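PDB 3PE7: oligogalacturonate lyase from Yersinia enterocolitica subsp. enterocolitica, which probably cleaves short oligogalacturonates, breakdown products of pectin, by beta-elimination in the cytoplasm, using a seven-bladed beta-propeller that binds manganese. Local coordinates for residues Y14-T19 with V335-T340; A21-L26 with A376-T381. All coordinates share one frame; numbering follows the deposited sequence.

Contact 1 (Y14-T19 with V335-T340)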
loop_
_atom_site.group_PDB
_atom_site.type_symbol
_atom_site.label_atom_id
_atom_site.label_comp_id
_atom_site.label_asym_id
_atom_site.label_seq_id
_atom_site.Cartn_x
_atom_site.Cartn_y
_atom_site.Cartn_z
ATOM N N TYR A 14 4.408 -24.734 -7.136
ATOM C CA TYR A 14 5.784 -25.234 -7.216
ATOM C C TYR A 14 6.518 -24.979 -5.899
ATOM O O TYR A 14 5.925 -24.504 -4.933
ATOM C CB TYR A 14 6.525 -24.566 -8.386
ATOM C CG TYR A 14 6.541 -23.059 -8.340
ATOM C CD1 TYR A 14 5.393 -22.309 -8.663
ATOM C CD2 TYR A 14 7.687 -22.376 -7.973
ATOM C CE1 TYR A 14 5.414 -20.936 -8.614
ATOM C CE2 TYR A 14 7.718 -21.008 -7.944
ATOM C CZ TYR A 14 6.577 -20.294 -8.258
ATOM O OH TYR A 14 6.604 -18.925 -8.230
ATOM N N GLN A 15 7.796 -25.328 -5.847
ATOM C CA GLN A 15 8.583 -25.133 -4.635
ATOM C C GLN A 15 9.623 -24.059 -4.875
ATOM O O GLN A 15 10.313 -24.084 -5.891
ATOM C CB GLN A 15 9.306 -26.432 -4.262
ATOM C CG GLN A 15 8.443 -27.457 -3.581
ATOM C CD GLN A 15 9.267 -28.649 -3.124
ATOM O OE1 GLN A 15 9.601 -29.529 -3.924
ATOM N NE2 GLN A 15 9.615 -28.676 -1.833
ATOM N N ASP A 16 9.757 -23.128 -3.931
ATOM C CA ASP A 16 10.780 -22.083 -4.038
ATOM C C ASP A 16 12.193 -22.659 -4.215
ATOM O O ASP A 16 12.569 -23.587 -3.511
ATOM C CB ASP A 16 10.749 -21.197 -2.789
ATOM C CG ASP A 16 11.660 -19.988 -2.921
ATOM O OD1 ASP A 16 12.851 -20.086 -2.564
ATOM O OD2 ASP A 16 11.191 -18.958 -3.437
ATOM N N ALA A 17 12.955 -22.076 -5.137
ATOM C CA ALA A 17 14.292 -22.564 -5.515
ATOM C C ALA A 17 15.298 -22.548 -4.368
ATOM O O ALA A 17 16.181 -23.395 -4.312
ATOM C CB ALA A 17 14.832 -21.767 -6.703
ATOM N N SER A 18 15.132 -21.605 -3.442
ATOM C CA SER A 18 16.073 -21.412 -2.348
ATOM C C SER A 18 15.575 -21.994 -1.040
ATOM O O SER A 18 16.367 -22.563 -0.287
ATOM C CB SER A 18 16.377 -19.913 -2.148
ATOM O OG SER A 18 17.086 -19.402 -3.251
ATOM N N THR A 19 14.276 -21.862 -0.761
ATOM C CA THR A 19 13.754 -22.208 0.580
ATOM C C THR A 19 12.895 -23.466 0.615
ATOM O O THR A 19 12.605 -24.003 1.690
ATOM C CB THR A 19 12.907 -21.066 1.176
ATOM O OG1 THR A 19 11.640 -21.015 0.505
ATOM C CG2 THR A 19 13.618 -19.733 1.017
ATOM N N VAL A 335 11.781 -16.554 3.766
ATOM C CA VAL A 335 10.701 -17.507 3.526
ATOM C C VAL A 335 10.559 -17.967 2.073
ATOM O O VAL A 335 10.171 -19.112 1.797
ATOM C CB VAL A 335 9.353 -17.006 4.117
ATOM C CG1 VAL A 335 9.466 -16.870 5.645
ATOM C CG2 VAL A 335 8.936 -15.694 3.507
ATOM N N ALA A 336 10.895 -17.072 1.152
ATOM C CA ALA A 336 10.796 -17.361 -0.282
ATOM C C ALA A 336 11.451 -16.244 -1.071
ATOM O O ALA A 336 11.794 -15.207 -0.521
ATOM C CB ALA A 336 9.346 -17.519 -0.700
ATOM N N ARG A 337 11.635 -16.483 -2.362
ATOM C CA ARG A 337 12.157 -15.474 -3.269
ATOM C C ARG A 337 10.994 -14.727 -3.893
ATOM O O ARG A 337 10.023 -15.342 -4.340
ATOM C CB ARG A 337 12.949 -16.150 -4.396
ATOM C CG ARG A 337 14.100 -17.053 -3.914
ATOM C CD ARG A 337 14.703 -17.849 -5.101
ATOM N NE ARG A 337 15.418 -16.959 -6.026
ATOM C CZ ARG A 337 16.689 -16.598 -5.900
ATOM N NH1 ARG A 337 17.442 -17.090 -4.910
ATOM N NH2 ARG A 337 17.215 -15.752 -6.768
ATOM N N HIS A 338 11.084 -13.399 -3.944
ATOM C CA HIS A 338 10.192 -12.663 -4.849
ATOM C C HIS A 338 10.763 -12.621 -6.281
ATOM O O HIS A 338 10.003 -12.709 -7.265
ATOM C CB HIS A 338 9.841 -11.258 -4.300
ATOM C CG HIS A 338 10.999 -10.307 -4.225
ATOM N ND1 HIS A 338 11.513 -9.846 -3.034
ATOM C CD2 HIS A 338 11.706 -9.694 -5.201
ATOM C CE1 HIS A 338 12.520 -9.021 -3.279
ATOM N NE2 HIS A 338 12.651 -8.910 -4.593
ATOM N N ASP A 339 12.089 -12.509 -6.402
ATOM C CA ASP A 339 12.763 -12.469 -7.725
ATOM C C ASP A 339 12.246 -11.389 -8.689
ATOM O O ASP A 339 12.339 -11.549 -9.918
ATOM C CB ASP A 339 12.693 -13.844 -8.424
ATOM C CG ASP A 339 13.838 -14.760 -8.056
ATOM O OD1 ASP A 339 14.981 -14.268 -7.871
ATOM O OD2 ASP A 339 13.588 -15.983 -7.972
ATOM N N THR A 340 11.712 -10.292 -8.164
ATOM C CA THR A 340 11.272 -9.214 -9.059
ATOM C C THR A 340 12.461 -8.501 -9.692
ATOM O O THR A 340 13.542 -8.444 -9.099
ATOM C CB THR A 340 10.290 -8.219 -8.388
ATOM O OG1 THR A 340 9.536 -7.581 -9.414
ATOM C CG2 THR A 340 11.014 -7.150 -7.580
HETATM O O HOH W 1 8.956 -17.765 -4.468
#

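Contact 2 (A21-L26 with A376-T381)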
loop_
_atom_site.group_PDB
_atom_site.type_symbol
_atom_site.label_atom_id
_atom_site.label_comp_id
_atom_site.label_asym_id
_atom_site.label_seq_id
_atom_site.Cartn_x
_atom_site.Cartn_y
_atom_site.Cartn_z
ATOM N N ALA A 21 9.794 -23.539 0.037
ATOM C CA ALA A 21 8.409 -23.193 0.404
ATOM C C ALA A 21 7.443 -23.409 -0.761
ATOM O O ALA A 21 7.806 -23.208 -1.917
ATOM C CB ALA A 21 8.333 -21.734 0.861
ATOM N N GLN A 22 6.207 -23.791 -0.460
ATOM C CA GLN A 22 5.194 -23.904 -1.502
ATOM C C GLN A 22 4.798 -22.498 -1.980
ATOM O O GLN A 22 4.475 -21.610 -1.165
ATOM C CB GLN A 22 3.968 -24.652 -0.978
ATOM C CG GLN A 22 2.858 -24.785 -2.009
ATOM C CD GLN A 22 1.870 -25.900 -1.691
ATOM O OE1 GLN A 22 2.251 -27.071 -1.548
ATOM N NE2 GLN A 22 0.602 -25.547 -1.601
ATOM N N VAL A 23 4.808 -22.317 -3.300
ATOM C CA VAL A 23 4.430 -21.048 -3.919
ATOM C C VAL A 23 3.416 -21.346 -5.011
ATOM O O VAL A 23 3.578 -22.298 -5.776
ATOM C CB VAL A 23 5.650 -20.296 -4.518
ATOM C CG1 VAL A 23 5.244 -18.935 -5.105
ATOM C CG2 VAL A 23 6.716 -20.080 -3.465
ATOM N N THR A 24 2.358 -20.549 -5.065
ATOM C CA THR A 24 1.357 -20.703 -6.122
ATOM C C THR A 24 1.252 -19.392 -6.884
ATOM O O THR A 24 1.030 -18.344 -6.274
ATOM C CB THR A 24 -0.014 -21.125 -5.544
ATOM O OG1 THR A 24 0.147 -22.394 -4.888
ATOM C CG2 THR A 24 -1.043 -21.278 -6.662
ATOM N N ARG A 25 1.445 -19.456 -8.200
ATOM C CA ARG A 25 1.208 -18.311 -9.084
ATOM C C ARG A 25 -0.258 -18.310 -9.505
ATOM O O ARG A 25 -0.779 -19.330 -9.977
ATOM C CB ARG A 25 2.075 -18.425 -10.326
ATOM C CG ARG A 25 2.023 -17.195 -11.226
ATOM C CD ARG A 25 2.975 -17.353 -12.371
ATOM N NE ARG A 25 2.528 -18.413 -13.283
ATOM C CZ ARG A 25 3.326 -19.045 -14.135
ATOM N NH1 ARG A 25 4.615 -18.744 -14.195
ATOM N NH2 ARG A 25 2.821 -19.994 -14.933
ATOM N N LEU A 26 -0.902 -17.158 -9.347
ATOM C CA LEU A 26 -2.357 -17.069 -9.514
ATOM C C LEU A 26 -2.786 -16.553 -10.882
ATOM O O LEU A 26 -3.928 -16.759 -11.290
ATOM C CB LEU A 26 -2.950 -16.159 -8.439
ATOM C CG LEU A 26 -2.684 -16.495 -6.967
ATOM C CD1 LEU A 26 -3.297 -15.417 -6.091
ATOM C CD2 LEU A 26 -3.251 -17.856 -6.595
ATOM N N ALA A 376 2.933 -10.738 -12.168
ATOM C CA ALA A 376 1.923 -11.738 -11.816
ATOM C C ALA A 376 1.777 -11.766 -10.295
ATOM O O ALA A 376 2.628 -11.235 -9.569
ATOM C CB ALA A 376 2.329 -13.151 -12.364
ATOM N N LEU A 377 0.703 -12.385 -9.826
ATOM C CA LEU A 377 0.443 -12.540 -8.397
ATOM C C LEU A 377 0.869 -13.920 -7.905
ATOM O O LEU A 377 0.660 -14.935 -8.576
ATOM C CB LEU A 377 -1.048 -12.312 -8.082
ATOM C CG LEU A 377 -1.461 -10.827 -7.989
ATOM C CD1 LEU A 377 -1.678 -10.240 -9.378
ATOM C CD2 LEU A 377 -2.691 -10.668 -7.123
ATOM N N TYR A 378 1.465 -13.935 -6.717
ATOM C CA TYR A 378 1.974 -15.157 -6.076
ATOM C C TYR A 378 1.556 -15.215 -4.621
ATOM O O TYR A 378 1.479 -14.182 -3.936
ATOM C CB TYR A 378 3.512 -15.194 -6.104
ATOM C CG TYR A 378 4.073 -15.160 -7.488
ATOM C CD1 TYR A 378 4.183 -13.945 -8.184
ATOM C CD2 TYR A 378 4.457 -16.341 -8.133
ATOM C CE1 TYR A 378 4.675 -13.904 -9.491
ATOM C CE2 TYR A 378 4.950 -16.312 -9.450
ATOM C CZ TYR A 378 5.057 -15.074 -10.102
ATOM O OH TYR A 378 5.535 -15.029 -11.376
ATOM N N LEU A 379 1.298 -16.434 -4.156
ATOM C CA LEU A 379 1.108 -16.731 -2.736
ATOM C C LEU A 379 2.206 -17.693 -2.275
ATOM O O LEU A 379 2.312 -18.809 -2.790
ATOM C CB LEU A 379 -0.278 -17.348 -2.489
ATOM C CG LEU A 379 -1.484 -16.407 -2.573
ATOM C CD1 LEU A 379 -2.800 -17.192 -2.638
ATOM C CD2 LEU A 379 -1.460 -15.439 -1.363
ATOM N N ALA A 380 3.003 -17.253 -1.300
ATOM C CA ALA A 380 4.025 -18.130 -0.688
ATOM C C ALA A 380 3.562 -18.622 0.681
ATOM O O ALA A 380 3.116 -17.830 1.503
ATOM C CB ALA A 380 5.353 -17.390 -0.578
ATOM N N THR A 381 3.677 -19.934 0.920
ATOM C CA THR A 381 3.262 -20.540 2.190
ATOM C C THR A 381 4.355 -20.413 3.211
ATOM O O THR A 381 5.505 -20.774 2.952
ATOM C CB THR A 381 2.873 -22.033 1.990
ATOM O OG1 THR A 381 1.788 -22.092 1.069
ATOM C CG2 THR A 381 2.403 -22.653 3.328
HETATM O O HOH W 2 1.263 -20.824 -1.287
HETATM O O HOH W 3 5.831 -23.843 2.385
#

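Contact 1 (Y14-T19 with V335-T340)
D16 and R337 meet with their side chains crossing at roughly a right angle, and the carboxylate touches the backbone and aliphatic part of R337 and not its charged end. With CG anti to the backbone N (chi1 -172°), the D16 carboxylate extends to the edge of strand 331-337, where OD2 accepts the amide of R337 at 2.7 Å from N. The bond is nearly straight, although the N-H arrives from above the carboxylate plane. OD2 also accepts a hydrogen bond from a water whose other hydrogen bond goes to R337 O, so both backbone polar groups of R337 are tied to the same oxygen. D16 OD1 turns back on its own loop: T19 N, 2.9 Å away, uses its anti lone pair, and S18 N meets it from above the plane; the i+2 bond is an Asx turn and the i+3 bond extends it to an Asx motif, which holds the carboxylate in place. Strand 331-337 is the outermost strand of one propeller blade, and residues 16-19 belong to the turn linking strands 12-15 and 22-25 of the next, so these bonds join two neighbouring blades. Beyond D16, the R337 chain runs past S18 and bends at chi3 (69°), which presents the guanidinium edge to the serine; NH1 donates to S18 OG at 2.9 Å, with OG near the guanidinium plane. The other side of the group is gripped side-on by D339, R337 NE to D339 OD2 at 2.8 Å and NH2 to OD1 at 2.9 Å, a salt bridge that fixes its rotation. At the far end of the turn T19 OG1 donates to V335 O at 2.7 Å from above the carbonyl plane, and accepts the amide of A21. The T19 methyl CG2 lies alongside, 3.8 Å from A336 N.

Contact 2 (A21-L26 with A376-T381)
The R25 side chain leaves its strand with CG anti to the backbone N (chi1 -173°), while the Y378 ring is swung anti to its own carbonyl carbon (chi1 -60°); these torsions lay the two side chains next to each other, pointing the same way. Strands 22-25 and 376-381 are antiparallel neighbours in a propeller blade that combines N-terminal and C-terminal strands, the kind of closure seen in many beta-propellers, where strands from near both ends of the chain share one blade. R25 CG comes within 3.5 Å of Y378 CE2, and CD continues along the ring to the hydroxyl end. The guanidinium plane stands 70° from that of the ring, and NH2 forms a salt bridge with D12 on the adjoining strand. On the same face of the sheet V23 CG1 touches Y378 CD2 obliquely, and V23 CG2 meets A380 CB; the tyrosine ring is also met by F367, nearly parallel to it. The opposite face carries T24 and L379, a hydrogen-bonded pair whose amides and carbonyls exchange two bonds, each 2.9 Å between N and O. L26 joins the latter side by packing CD1 against L379 CD1 at 3.9 Å. The ladder is completed by L26 N to L377 O and, at the other end, T381 N to Q22 O at 2.8 Å. Two waters lie near that end: one donates to L379 O and hydrogen-bonds T381 OG1, both at 2.7 Å, and reaches Q22 O only weakly; the other links Q22 N and T381 O across the strands.

Contact 2 pairs two strands within the blade that closes the propeller, whereas contact 1 ties the hairpin turn of that blade to the last strand of the preceding one; their centres lie 9 Å apart. The hairpin joins them directly, through probable hydrogen bonds from D16 N to A21 O (2.8 Å) and from Y14 N to V23 O (2.9 Å). Within the blade Y14 OH packs 3.3 Å from Y378 CE2, whereas between the blades A336 touches A380. Contact 1 lies away from the manganese and calcium sites. In contact 2 the side chain of L377 is about 10 Å from that of H355, a manganese ligand.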